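Local atomic coordinates of particle-associated lyase (PDB entry 4Y9V), a protein that probably degrades the capsular polysaccharide of Acinetobacter baumannii as a lyase, serving as the trimeric tailspike of bacteriophage AP22. Residues F98-G103 and N214-V219; H46-L51 and H78-E83. All coordinates share one frame; numbering follows the deposited sequence.

Both contacts lie toward the N-terminal end of the elongated chain, contact 2 farther out, and both are partly buried and reach the second subunit. They share one small parallel sheet, in which strands 77-79 and 96-100 are neighbours. Contact 1 joins two coils of what is probably a parallel beta-helix, at a corner, and works through neutral amides, a tyrosine ring and main-chain groups. Contact 2 sets the start of a helix against the sheet, adds an arginine-aspartate salt bridge and binds ethanediol, probably from the crystallisation liquor. Ser81 ties the two together: its OG probably hydrogen-bonds Thr102 O at 2.7 Å, and its N probably bonds Glu101 OE1.

Contact 1. Residues F98-G103 and N214-V219; sequences FVNETG and NYLKTV. With EDO (1,2-ethanediol), chain J.
Asn214 lays its side-chain amide against the backbone of Asn100 and takes both of its polar groups. Asn100 N reaches Asn214 OD1 at 2.8 Å in a nearly straight bond, and Asn214 ND2 reaches Asn100 O at 3.0 Å, with that oxygen close to the amide plane. The side chain thus imitates a peptide unit of a neighbouring strand. Asn100 replies with its own amide: ND2 donates to Tyr215 O at 2.8 Å, and the C=O...donor angle of 163° places the nitrogen almost straight ahead of the carbonyl. Two asparagines therefore satisfy main-chain groups in opposite directions across the same gap.

Next along, the Tyr215 ring reaches the loop 101-103. Thr102 CA sits over one face, 4.0 Å from the ring centroid, in a CH-pi contact. Tyr215 OH accepts the N-H of Gly103 at 3.0 Å, while Thr102 CG2 packs loosely beside the hydroxyl. With CG anti to the backbone N (chi1 175°), the ring points out to this loop. Asn214 instead has CG between its backbone N and carbonyl carbon (chi1 62°), which brings its amide alongside the Asn100 backbone. A weak bond from Asn214 N to Phe98 O, 3.4 Å long, marks the last trace of regular strand pairing. From the same loop, Glu101 OE2 accepts a hydrogen bond from an ethanediol molecule, probably from the crystallisation liquor.

The contact sits at a corner between coils of what is probably, as in pectin lyase-like proteins, a parallel beta-helix. Strand 96-100 pairs with strand 211-213, and the chain then bends at Asn214 into strand 215-220, where Leu216 packs between Phe106 of strand 105-109 and Phe242 of strand 237-245. Phe98 and Asn100 rest on Val79 of strand 77-79, while Asn210 of the second subunit packs against Tyr215.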
loop_
_atom_site.group_PDB
_atom_site.type_symbol
_atom_site.label_atom_id
_atom_site.label_comp_id
_atom_site.label_asym_id
_atom_site.label_seq_id
_atom_site.Cartn_x
_atom_site.Cartn_y
_atom_site.Cartn_z
ATOM N N PHE A 98 0.073 18.265 30.052
ATOM C CA PHE A 98 1.054 19.334 29.968
ATOM C C PHE A 98 0.795 20.205 28.738
ATOM O O PHE A 98 0.548 19.700 27.635
ATOM C CB PHE A 98 2.481 18.780 29.766
ATOM C CG PHE A 98 3.103 18.200 31.005
ATOM C CD1 PHE A 98 3.783 19.039 31.907
ATOM C CD2 PHE A 98 3.082 16.827 31.299
ATOM C CE1 PHE A 98 4.424 18.517 33.003
ATOM C CE2 PHE A 98 3.726 16.321 32.414
ATOM C CZ PHE A 98 4.405 17.163 33.264
ATOM N N VAL A 99 0.972 21.524 28.926
ATOM C CA VAL A 99 1.081 22.484 27.841
ATOM C C VAL A 99 2.431 23.178 28.040
ATOM O O VAL A 99 2.571 24.118 28.820
ATOM C CB VAL A 99 -0.063 23.493 27.781
ATOM C CG1 VAL A 99 0.087 24.341 26.522
ATOM C CG2 VAL A 99 -1.401 22.821 27.836
ATOM N N ASN A 100 3.460 22.653 27.366
ATOM C CA ASN A 100 4.829 23.091 27.544
ATOM C C ASN A 100 5.275 24.033 26.433
ATOM O O ASN A 100 5.068 23.725 25.266
ATOM C CB ASN A 100 5.755 21.881 27.592
ATOM C CG ASN A 100 5.474 21.009 28.801
ATOM O OD1 ASN A 100 5.048 21.459 29.827
ATOM N ND2 ASN A 100 5.754 19.705 28.660
ATOM N N GLU A 101 5.909 25.150 26.778
ATOM C CA GLU A 101 6.544 25.987 25.783
ATOM C C GLU A 101 7.694 25.212 25.129
ATOM O O GLU A 101 8.375 24.414 25.798
ATOM C CB GLU A 101 7.028 27.292 26.410
ATOM C CG GLU A 101 5.918 28.226 26.851
ATOM C CD GLU A 101 6.429 29.579 27.319
ATOM O OE1 GLU A 101 7.615 29.651 27.754
ATOM O OE2 GLU A 101 5.676 30.582 27.299
ATOM N N THR A 102 7.981 25.493 23.880
ATOM C CA THR A 102 9.162 24.931 23.244
ATOM C C THR A 102 10.394 25.294 24.067
ATOM O O THR A 102 10.505 26.431 24.560
ATOM C CB THR A 102 9.269 25.469 21.811
ATOM O OG1 THR A 102 8.107 24.995 21.102
ATOM C CG2 THR A 102 10.534 24.979 21.105
ATOM N N GLY A 103 11.304 24.360 24.188
ATOM C CA GLY A 103 12.494 24.542 25.002
ATOM C C GLY A 103 12.317 24.196 26.474
ATOM O O GLY A 103 13.284 24.222 27.237
ATOM N N ASN A 214 1.478 18.489 24.555
ATOM C CA ASN A 214 1.756 19.052 23.254
ATOM C C ASN A 214 3.198 18.787 22.823
ATOM O O ASN A 214 3.496 18.579 21.632
ATOM C CB ASN A 214 1.470 20.551 23.220
ATOM C CG ASN A 214 2.329 21.346 24.167
ATOM O OD1 ASN A 214 2.625 20.912 25.274
ATOM N ND2 ASN A 214 2.790 22.526 23.762
ATOM N N TYR A 215 4.107 18.831 23.784
ATOM C CA TYR A 215 5.552 18.873 23.583
ATOM C C TYR A 215 6.162 18.350 24.868
ATOM O O TYR A 215 5.826 18.865 25.942
ATOM C CB TYR A 215 5.962 20.319 23.366
ATOM C CG TYR A 215 7.432 20.627 23.255
ATOM C CD1 TYR A 215 8.214 20.858 24.367
ATOM C CD2 TYR A 215 8.028 20.722 22.002
ATOM C CE1 TYR A 215 9.559 21.145 24.255
ATOM C CE2 TYR A 215 9.362 21.036 21.875
ATOM C CZ TYR A 215 10.138 21.257 23.002
ATOM O OH TYR A 215 11.453 21.661 22.946
ATOM N N LEU A 216 7.051 17.381 24.739
ATOM C CA LEU A 216 7.750 16.862 25.921
ATOM C C LEU A 216 9.166 16.586 25.450
ATOM O O LEU A 216 9.368 15.832 24.478
ATOM C CB LEU A 216 7.006 15.665 26.458
ATOM C CG LEU A 216 7.670 14.969 27.637
ATOM C CD1 LEU A 216 7.878 15.902 28.792
ATOM C CD2 LEU A 216 6.870 13.733 28.090
ATOM N N LYS A 217 10.158 17.205 26.082
ATOM C CA LYS A 217 11.567 17.069 25.743
ATOM C C LYS A 217 12.318 16.788 27.048
ATOM O O LYS A 217 12.146 17.488 28.046
ATOM C CB LYS A 217 12.091 18.313 25.061
ATOM C CG LYS A 217 13.553 18.237 24.626
ATOM C CD LYS A 217 13.983 19.404 23.760
ATOM C CE LYS A 217 15.465 19.386 23.497
ATOM N NZ LYS A 217 15.855 20.464 22.566
ATOM N N THR A 218 13.145 15.736 27.004
ATOM C CA THR A 218 13.786 15.217 28.206
ATOM C C THR A 218 15.248 14.959 27.942
ATOM O O THR A 218 15.681 14.681 26.804
ATOM C CB THR A 218 13.105 13.932 28.708
ATOM O OG1 THR A 218 13.321 12.860 27.814
ATOM C CG2 THR A 218 11.591 14.101 28.853
ATOM N N VAL A 219 16.018 14.982 29.040
ATOM C CA VAL A 219 17.423 14.631 29.066
ATOM C C VAL A 219 17.669 13.670 30.230
ATOM O O VAL A 219 17.219 13.944 31.338
ATOM C CB VAL A 219 18.330 15.874 29.247
ATOM C CG1 VAL A 219 19.805 15.466 29.441
ATOM C CG2 VAL A 219 18.176 16.776 28.040
HETATM C C1 EDO J . 5.390 33.888 26.416
HETATM O O1 EDO J . 6.263 32.953 25.769
HETATM C C2 EDO J . 6.138 34.757 27.377
HETATM O O2 EDO J . 7.065 35.594 26.717
#

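Contact 2. Residues H46-L51 and H78-E83; sequences HLDTYL and HVKSRE. With EDO (1,2-ethanediol), chain G; EDO (1,2-ethanediol), chain I.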
loop_
_atom_site.group_PDB
_atom_site.type_symbol
_atom_site.label_atom_id
_atom_site.label_comp_id
_atom_site.label_asym_id
_atom_site.label_seq_id
_atom_site.Cartn_x
_atom_site.Cartn_y
_atom_site.Cartn_z
ATOM N N HIS A 46 -0.239 27.221 36.170
ATOM C CA HIS A 46 1.125 27.440 35.708
ATOM C C HIS A 46 2.120 26.906 36.702
ATOM O O HIS A 46 1.997 27.121 37.891
ATOM C CB HIS A 46 1.380 28.943 35.547
ATOM C CG HIS A 46 0.593 29.618 34.473
ATOM N ND1 HIS A 46 1.017 29.558 33.165
ATOM C CD2 HIS A 46 -0.547 30.335 34.489
ATOM C CE1 HIS A 46 0.136 30.229 32.415
ATOM N NE2 HIS A 46 -0.819 30.722 33.207
ATOM N N LEU A 47 3.206 26.306 36.196
ATOM C CA LEU A 47 4.246 25.816 37.084
ATOM C C LEU A 47 4.818 26.949 37.936
ATOM O O LEU A 47 5.132 26.760 39.102
ATOM C CB LEU A 47 5.342 25.104 36.287
ATOM C CG LEU A 47 6.442 24.480 37.120
ATOM C CD1 LEU A 47 5.905 23.338 37.977
ATOM C CD2 LEU A 47 7.565 24.002 36.239
ATOM N N ASP A 48 4.962 28.149 37.350
ATOM C CA ASP A 48 5.633 29.231 38.073
ATOM C C ASP A 48 4.894 29.608 39.363
ATOM O O ASP A 48 5.558 29.985 40.338
ATOM C CB ASP A 48 5.777 30.468 37.194
ATOM C CG ASP A 48 7.033 30.445 36.321
ATOM O OD1 ASP A 48 7.269 29.427 35.657
ATOM O OD2 ASP A 48 7.717 31.478 36.273
ATOM N N THR A 49 3.565 29.561 39.396
ATOM C CA THR A 49 2.871 29.884 40.631
ATOM C C THR A 49 3.173 28.867 41.707
ATOM O O THR A 49 3.337 29.201 42.902
ATOM C CB THR A 49 1.347 30.029 40.407
ATOM O OG1 THR A 49 0.843 28.816 39.946
ATOM C CG2 THR A 49 1.023 31.215 39.540
ATOM N N TYR A 50 3.245 27.574 41.363
ATOM C CA TYR A 50 3.625 26.533 42.248
ATOM C C TYR A 50 5.055 26.685 42.766
ATOM O O TYR A 50 5.337 26.479 43.962
ATOM C CB TYR A 50 3.471 25.114 41.612
ATOM C CG TYR A 50 2.096 24.520 41.839
ATOM C CD1 TYR A 50 1.021 24.811 41.020
ATOM C CD2 TYR A 50 1.902 23.637 42.873
ATOM C CE1 TYR A 50 -0.228 24.229 41.273
ATOM C CE2 TYR A 50 0.667 23.051 43.131
ATOM C CZ TYR A 50 -0.385 23.358 42.328
ATOM O OH TYR A 50 -1.641 22.810 42.544
ATOM N N LEU A 51 5.984 27.022 41.877
ATOM C CA LEU A 51 7.356 27.237 42.306
ATOM C C LEU A 51 7.429 28.323 43.358
ATOM O O LEU A 51 8.107 28.196 44.392
ATOM C CB LEU A 51 8.248 27.581 41.092
ATOM C CG LEU A 51 8.448 26.415 40.101
ATOM C CD1 LEU A 51 9.077 26.926 38.836
ATOM C CD2 LEU A 51 9.305 25.338 40.654
ATOM N N HIS A 78 0.441 24.413 32.560
ATOM C CA HIS A 78 1.262 25.185 31.619
ATOM C C HIS A 78 2.652 25.356 32.212
ATOM O O HIS A 78 2.786 25.676 33.397
ATOM C CB HIS A 78 0.621 26.544 31.355
ATOM C CG HIS A 78 -0.671 26.450 30.650
ATOM N ND1 HIS A 78 -1.863 26.139 31.227
ATOM C CD2 HIS A 78 -0.885 26.621 29.307
ATOM C CE1 HIS A 78 -2.802 26.112 30.194
ATOM N NE2 HIS A 78 -2.200 26.421 29.070
ATOM N N VAL A 79 3.675 25.154 31.393
ATOM C CA VAL A 79 5.075 25.221 31.830
ATOM C C VAL A 79 5.861 26.185 30.953
ATOM O O VAL A 79 5.900 26.025 29.722
ATOM C CB VAL A 79 5.721 23.832 31.855
ATOM C CG1 VAL A 79 7.159 23.914 32.325
ATOM C CG2 VAL A 79 4.914 22.871 32.714
ATOM N N LYS A 80 6.515 27.148 31.590
ATOM C CA LYS A 80 7.405 28.091 30.943
ATOM C C LYS A 80 8.679 27.424 30.528
ATOM O O LYS A 80 9.254 26.562 31.217
ATOM C CB LYS A 80 7.708 29.216 31.939
ATOM C CG LYS A 80 8.631 30.307 31.449
ATOM C CD LYS A 80 8.779 31.483 32.427
ATOM C CE LYS A 80 9.813 32.476 32.014
ATOM N NZ LYS A 80 9.388 33.251 30.806
ATOM N N SER A 81 9.212 27.860 29.382
ATOM C CA SER A 81 10.427 27.296 28.799
ATOM C C SER A 81 11.665 27.577 29.672
ATOM O O SER A 81 12.167 28.701 29.736
ATOM C CB SER A 81 10.642 27.943 27.442
ATOM O OG SER A 81 11.760 27.417 26.792
ATOM N N ARG A 82 12.151 26.512 30.300
ATOM C CA ARG A 82 13.395 26.434 31.043
ATOM C C ARG A 82 13.819 24.962 31.006
ATOM O O ARG A 82 12.995 24.096 30.720
ATOM C CB ARG A 82 13.281 26.845 32.552
ATOM C CG ARG A 82 12.681 28.194 32.853
ATOM C CD ARG A 82 12.727 28.434 34.360
ATOM N NE ARG A 82 12.172 29.681 34.843
ATOM C CZ ARG A 82 10.900 29.867 35.182
ATOM N NH1 ARG A 82 9.986 28.909 35.046
ATOM N NH2 ARG A 82 10.531 31.033 35.681
ATOM N N GLU A 83 15.064 24.694 31.382
ATOM C CA GLU A 83 15.491 23.336 31.698
ATOM C C GLU A 83 15.310 23.121 33.204
ATOM O O GLU A 83 15.899 23.899 33.995
ATOM C CB GLU A 83 16.906 23.054 31.266
ATOM C CG GLU A 83 17.312 21.625 31.534
ATOM C CD GLU A 83 18.642 21.233 30.969
ATOM O OE1 GLU A 83 18.842 21.452 29.754
ATOM O OE2 GLU A 83 19.500 20.643 31.692
HETATM C C1 EDO G . 3.833 29.669 31.406
HETATM O O1 EDO G . 3.537 28.825 32.446
HETATM C C2 EDO G . 3.738 29.003 30.010
HETATM O O2 EDO G . 2.418 28.722 29.642
HETATM C C1 EDO I . 6.891 34.147 38.273
HETATM O O1 EDO I . 6.718 33.930 36.913
HETATM C C2 EDO I . 8.158 34.809 38.759
HETATM O O2 EDO I . 9.313 34.015 38.356
HETATM O O HOH W 1 5.319 28.001 34.353
HETATM O O HOH W 2 7.075 27.102 34.396
#
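Arg82 and Asp48 form an end-on, two-bond salt bridge: NH1 meets OD1 at 2.8 Å and NH2 meets OD2 at 2.9 Å. Both N-H...O angles are 175°; the carboxylate lies 22° from the guanidinium plane, and the paired bonds restrict rotation of both groups. Arg82 stays extended from CG to NE to span the distance, with Lys80 CD over one guanidinium face. Tyr84 OH gives NH1 a second partner, and an ethanediol O1 donates to Asp48 OD2.

The backbone link is Leu47 N to His78 O, 2.9 Å. It belongs to a parallel beta bridge between His46 and His78, at the edge of the small sheet where strand 45-46 gives way to helix 47-54, with His46 in the N-cap position.

Of the side chains at this bridge, the imidazoles of His46 and His78 lie obliquely, 5.4 Å between centroids. A second ethanediol meets the His46 ring in its plane, its O1 hydrogen-bonded to ND1 at 2.7 Å. Apolar packing lies deeper: Leu47 CD2 runs beside Val79 CG1 at 3.9 Å, and Val65 of helix 63-71 covers Leu47 and Leu51.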